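PDB 2QC3: malonyl CoA-acyl carrier protein transacylase, which transfers the malonyl group from malonyl-CoA to holo-acyl carrier protein, supplying malonyl-ACP for fatty acid biosynthesis. Local coordinates for residues A[71-84]-A[290-302]. Residues are numbered along the deposited sequence; the frame is centred on the assembly and turned at random.
Sequences AHQELARRCVLAGK and AVKSPADLDELAN
Leu-297 forks over the last turns of helix 57-77. Its CD1 lies against the chain of Glu-74, 3.6 Å from CG, and also meets the carbonyl O of Ala-71, while CD2 turns to Leu-75 CD1. In Leu-75, CG swings to the carbonyl side (chi1 -157°), which carries the end of the side chain nearer the tail than its CB direction suggests. The same CD1 meets Leu-300 CD1, on the same side as Leu-297 CD2, at 3.4 Å, tighter than usual for carbons; Leu-75 and Leu-300 cross at about a right angle. Leu-300 also touches Val-267 of strand 263-268. Beyond the helix, Val-80 CG2 faces the carbonyl O of Leu-297, whereas CG1 sits 3.3 Å from Ala-301 CB, tight in the model.

Among the polar groups, Lys-84 has an extended chain carrying NZ to the carbonyl O of Ala-301, a hydrogen bond in the carbonyl plane on a lone pair; its modelled 2.5 Å is unusually short and doubtful. A weak bond from NZ to Val-80 O ties the lysine back to the preceding type I turn, Cys-79 to Ala-82. Arg-78 reaches across Leu-297, its NH1 3.5 Å from Leu-297 CB; a salt bridge from NE to Glu-74 OE1 (3.0 Å), bent (131°) and tilted from both group planes, restrains the guanidinium modestly.

Away from the active site, this is peripheral packing of the acyltransferase alpha/beta core: the tail after outermost strand 288-290 of the parallel sheet folds over the C-terminal end of helix 57-77 and its connection to strand 86-90.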
loop_
_atom_site.group_PDB
_atom_site.type_symbol
_atom_site.label_atom_id
_atom_site.label_comp_id
_atom_site.label_asym_id
_atom_site.label_seq_id
_atom_site.Cartn_x
_atom_site.Cartn_y
_atom_site.Cartn_z
ATOM N N ALA A 71 -3.200 2.374 -14.234
ATOM C CA ALA A 71 -2.372 3.541 -14.504
ATOM C C ALA A 71 -1.000 3.096 -14.979
ATOM O O ALA A 71 -0.451 3.648 -15.935
ATOM C CB ALA A 71 -2.242 4.389 -13.248
ATOM N N HIS A 72 -0.444 2.099 -14.303
ATOM C CA HIS A 72 0.860 1.580 -14.679
ATOM C C HIS A 72 0.802 0.950 -16.062
ATOM O O HIS A 72 1.740 1.072 -16.851
ATOM C CB HIS A 72 1.340 0.522 -13.693
ATOM C CG HIS A 72 2.499 -0.273 -14.202
ATOM N ND1 HIS A 72 3.759 0.267 -14.358
ATOM C CD2 HIS A 72 2.581 -1.552 -14.638
ATOM C CE1 HIS A 72 4.566 -0.648 -14.866
ATOM N NE2 HIS A 72 3.877 -1.760 -15.046
ATOM N N GLN A 73 -0.296 0.252 -16.334
ATOM C CA GLN A 73 -0.490 -0.403 -17.617
ATOM C C GLN A 73 -0.461 0.636 -18.724
ATOM O O GLN A 73 0.244 0.479 -19.720
ATOM C CB GLN A 73 -1.835 -1.131 -17.647
ATOM C CG GLN A 73 -1.895 -2.383 -16.799
ATOM C CD GLN A 73 -0.897 -3.421 -17.241
ATOM O OE1 GLN A 73 0.314 -3.209 -17.160
ATOM N NE2 GLN A 73 -1.396 -4.554 -17.720
ATOM N N GLU A 74 -1.237 1.700 -18.544
ATOM C CA GLU A 74 -1.301 2.762 -19.534
ATOM C C GLU A 74 0.046 3.453 -19.640
ATOM O O GLU A 74 0.485 3.814 -20.729
ATOM C CB GLU A 74 -2.379 3.778 -19.159
ATOM C CG GLU A 74 -2.557 4.881 -20.189
ATOM C CD GLU A 74 -2.915 4.354 -21.572
ATOM O OE1 GLU A 74 -3.017 5.176 -22.502
ATOM O OE2 GLU A 74 -3.095 3.127 -21.734
ATOM N N LEU A 75 0.702 3.632 -18.502
ATOM C CA LEU A 75 2.007 4.268 -18.482
ATOM C C LEU A 75 2.955 3.379 -19.288
ATOM O O LEU A 75 3.806 3.866 -20.029
ATOM C CB LEU A 75 2.489 4.425 -17.034
ATOM C CG LEU A 75 3.532 5.514 -16.761
ATOM C CD1 LEU A 75 3.019 6.854 -17.271
ATOM C CD2 LEU A 75 3.827 5.590 -15.273
ATOM N N ALA A 76 2.781 2.068 -19.156
ATOM C CA ALA A 76 3.607 1.106 -19.877
ATOM C C ALA A 76 3.279 1.151 -21.366
ATOM O O ALA A 76 4.157 0.991 -22.215
ATOM C CB ALA A 76 3.364 -0.298 -19.337
ATOM N N ARG A 77 2.005 1.372 -21.669
ATOM C CA ARG A 77 1.532 1.429 -23.044
ATOM C C ARG A 77 2.171 2.579 -23.824
ATOM O O ARG A 77 2.686 2.378 -24.924
ATOM C CB ARG A 77 0.006 1.564 -23.057
ATOM C CG ARG A 77 -0.644 1.385 -24.421
ATOM C CD ARG A 77 -2.164 1.472 -24.308
ATOM N NE ARG A 77 -2.841 1.289 -25.592
ATOM C CZ ARG A 77 -2.830 0.160 -26.297
ATOM N NH1 ARG A 77 -2.176 -0.905 -25.848
ATOM N NH2 ARG A 77 -3.477 0.092 -27.453
ATOM N N ARG A 78 2.151 3.777 -23.249
ATOM C CA ARG A 78 2.722 4.946 -23.911
ATOM C C ARG A 78 4.246 5.003 -23.823
ATOM O O ARG A 78 4.869 5.906 -24.380
ATOM C CB ARG A 78 2.136 6.224 -23.314
ATOM C CG ARG A 78 0.625 6.280 -23.335
ATOM C CD ARG A 78 0.130 7.484 -22.563
ATOM N NE ARG A 78 -1.323 7.590 -22.593
ATOM C CZ ARG A 78 -2.011 8.526 -21.952
ATOM N NH1 ARG A 78 -1.373 9.436 -21.229
ATOM N NH2 ARG A 78 -3.334 8.552 -22.033
ATOM N N CYS A 79 4.840 4.049 -23.117
ATOM C CA CYS A 79 6.293 3.996 -22.965
ATOM C C CYS A 79 6.891 5.309 -22.444
ATOM O O CYS A 79 8.080 5.569 -22.633
ATOM C CB CYS A 79 6.947 3.641 -24.306
ATOM S SG CYS A 79 6.393 2.079 -25.031
ATOM N N VAL A 80 6.075 6.122 -21.780
ATOM C CA VAL A 80 6.525 7.408 -21.250
ATOM C C VAL A 80 7.784 7.306 -20.392
ATOM O O VAL A 80 8.623 8.204 -20.407
ATOM C CB VAL A 80 5.412 8.086 -20.413
ATOM C CG1 VAL A 80 5.920 9.383 -19.812
ATOM C CG2 VAL A 80 4.199 8.342 -21.278
ATOM N N LEU A 81 7.916 6.216 -19.646
ATOM C CA LEU A 81 9.078 6.039 -18.784
ATOM C C LEU A 81 10.091 5.038 -19.326
ATOM O O LEU A 81 11.063 4.710 -18.649
ATOM C CB LEU A 81 8.633 5.612 -17.382
ATOM C CG LEU A 81 7.700 6.592 -16.664
ATOM C CD1 LEU A 81 7.366 6.052 -15.284
ATOM C CD2 LEU A 81 8.360 7.966 -16.567
ATOM N N ALA A 82 9.860 4.542 -20.539
ATOM C CA ALA A 82 10.789 3.590 -21.144
ATOM C C ALA A 82 12.117 4.283 -21.312
ATOM O O ALA A 82 12.218 5.271 -22.031
ATOM C CB ALA A 82 10.308 3.151 -22.502
ATOM N N GLY A 83 13.144 3.772 -20.658
ATOM C CA GLY A 83 14.442 4.385 -20.818
ATOM C C GLY A 83 14.911 5.149 -19.608
ATOM O O GLY A 83 16.069 5.554 -19.548
ATOM N N LYS A 84 14.020 5.326 -18.638
ATOM C CA LYS A 84 14.340 6.058 -17.417
ATOM C C LYS A 84 14.458 5.136 -16.205
ATOM O O LYS A 84 13.610 4.273 -15.990
ATOM C CB LYS A 84 13.258 7.104 -17.149
ATOM C CG LYS A 84 13.045 8.073 -18.298
ATOM C CD LYS A 84 11.843 8.960 -18.042
ATOM C CE LYS A 84 11.601 9.910 -19.201
ATOM N NZ LYS A 84 10.365 10.715 -18.999
ATOM N N ALA A 290 1.070 13.607 -8.474
ATOM C CA ALA A 290 -0.015 12.779 -7.972
ATOM C C ALA A 290 -0.888 12.347 -9.138
ATOM O O ALA A 290 -1.646 13.151 -9.681
ATOM C CB ALA A 290 -0.846 13.565 -6.964
ATOM N N VAL A 291 -0.781 11.082 -9.527
ATOM C CA VAL A 291 -1.568 10.576 -10.641
ATOM C C VAL A 291 -2.983 10.209 -10.220
ATOM O O VAL A 291 -3.205 9.213 -9.534
ATOM C CB VAL A 291 -0.904 9.343 -11.280
ATOM C CG1 VAL A 291 -1.754 8.834 -12.439
ATOM C CG2 VAL A 291 0.489 9.700 -11.761
ATOM N N LYS A 292 -3.943 11.023 -10.636
ATOM C CA LYS A 292 -5.337 10.769 -10.313
ATOM C C LYS A 292 -6.181 10.747 -11.574
ATOM O O LYS A 292 -7.383 10.505 -11.516
ATOM C CB LYS A 292 -5.858 11.824 -9.334
ATOM C CG LYS A 292 -5.219 13.195 -9.484
ATOM C CD LYS A 292 -5.510 13.815 -10.835
ATOM C CE LYS A 292 -4.923 15.212 -10.925
ATOM N NZ LYS A 292 -5.292 15.890 -12.200
ATOM N N SER A 293 -5.543 10.999 -12.714
ATOM C CA SER A 293 -6.233 10.989 -13.997
ATOM C C SER A 293 -5.284 10.721 -15.158
ATOM O O SER A 293 -4.119 11.118 -15.126
ATOM C CB SER A 293 -6.977 12.315 -14.222
ATOM O OG SER A 293 -6.085 13.412 -14.341
ATOM N N PRO A 294 -5.772 10.029 -16.200
ATOM C CA PRO A 294 -4.956 9.712 -17.374
ATOM C C PRO A 294 -4.306 10.959 -17.963
ATOM O O PRO A 294 -3.271 10.877 -18.624
ATOM C CB PRO A 294 -5.965 9.084 -18.329
ATOM C CG PRO A 294 -6.915 8.417 -17.403
ATOM C CD PRO A 294 -7.121 9.455 -16.336
ATOM N N ALA A 295 -4.922 12.111 -17.718
ATOM C CA ALA A 295 -4.413 13.381 -18.222
ATOM C C ALA A 295 -3.142 13.789 -17.490
ATOM O O ALA A 295 -2.657 14.909 -17.647
ATOM C CB ALA A 295 -5.471 14.467 -18.070
ATOM N N ASP A 296 -2.606 12.879 -16.686
ATOM C CA ASP A 296 -1.391 13.153 -15.935
ATOM C C ASP A 296 -0.250 12.274 -16.420
ATOM O O ASP A 296 0.919 12.614 -16.255
ATOM C CB ASP A 296 -1.629 12.907 -14.446
ATOM C CG ASP A 296 -2.631 13.873 -13.850
ATOM O OD1 ASP A 296 -3.045 13.662 -12.691
ATOM O OD2 ASP A 296 -3.000 14.847 -14.539
ATOM N N LEU A 297 -0.591 11.146 -17.033
ATOM C CA LEU A 297 0.421 10.221 -17.523
ATOM C C LEU A 297 1.262 10.792 -18.663
ATOM O O LEU A 297 2.066 10.084 -19.269
ATOM C CB LEU A 297 -0.242 8.908 -17.954
ATOM C CG LEU A 297 -1.001 8.184 -16.835
ATOM C CD1 LEU A 297 -1.455 6.817 -17.318
ATOM C CD2 LEU A 297 -0.102 8.031 -15.617
ATOM N N ASP A 298 1.082 12.078 -18.943
ATOM C CA ASP A 298 1.834 12.747 -20.001
ATOM C C ASP A 298 3.048 13.463 -19.421
ATOM O O ASP A 298 4.192 13.150 -19.753
ATOM C CB ASP A 298 0.947 13.764 -20.718
ATOM C CG ASP A 298 0.262 14.718 -19.757
ATOM O OD1 ASP A 298 -0.519 14.245 -18.906
ATOM O OD2 ASP A 298 0.506 15.938 -19.850
ATOM N N GLU A 299 2.780 14.430 -18.550
ATOM C CA GLU A 299 3.818 15.223 -17.905
ATOM C C GLU A 299 4.966 14.380 -17.363
ATOM O O GLU A 299 6.110 14.832 -17.323
ATOM C CB GLU A 299 3.207 16.032 -16.762
ATOM C CG GLU A 299 4.207 16.865 -15.977
ATOM C CD GLU A 299 4.766 18.020 -16.783
ATOM O OE1 GLU A 299 5.406 17.771 -17.826
ATOM O OE2 GLU A 299 4.563 19.180 -16.368
ATOM N N LEU A 300 4.656 13.158 -16.944
ATOM C CA LEU A 300 5.666 12.266 -16.388
ATOM C C LEU A 300 6.910 12.156 -17.266
ATOM O O LEU A 300 8.017 11.971 -16.762
ATOM C CB LEU A 300 5.063 10.878 -16.154
ATOM C CG LEU A 300 3.813 10.838 -15.266
ATOM C CD1 LEU A 300 3.435 9.391 -14.998
ATOM C CD2 LEU A 300 4.075 11.566 -13.954
ATOM N N ALA A 301 6.728 12.277 -18.576
ATOM C CA ALA A 301 7.847 12.196 -19.509
ATOM C C ALA A 301 8.793 13.377 -19.312
ATOM O O ALA A 301 9.986 13.199 -19.059
ATOM C CB ALA A 301 7.333 12.175 -20.942
ATOM N N ASN A 302 8.252 14.584 -19.428
ATOM C CA ASN A 302 9.044 15.795 -19.264
ATOM C C ASN A 302 9.570 15.908 -17.838
ATOM O O ASN A 302 10.806 15.936 -17.666
ATOM C CB ASN A 302 8.198 17.024 -19.603
ATOM C CG ASN A 302 7.595 16.950 -20.994
ATOM O OD1 ASN A 302 6.778 16.077 -21.283
ATOM N ND2 ASN A 302 8.000 17.867 -21.864
#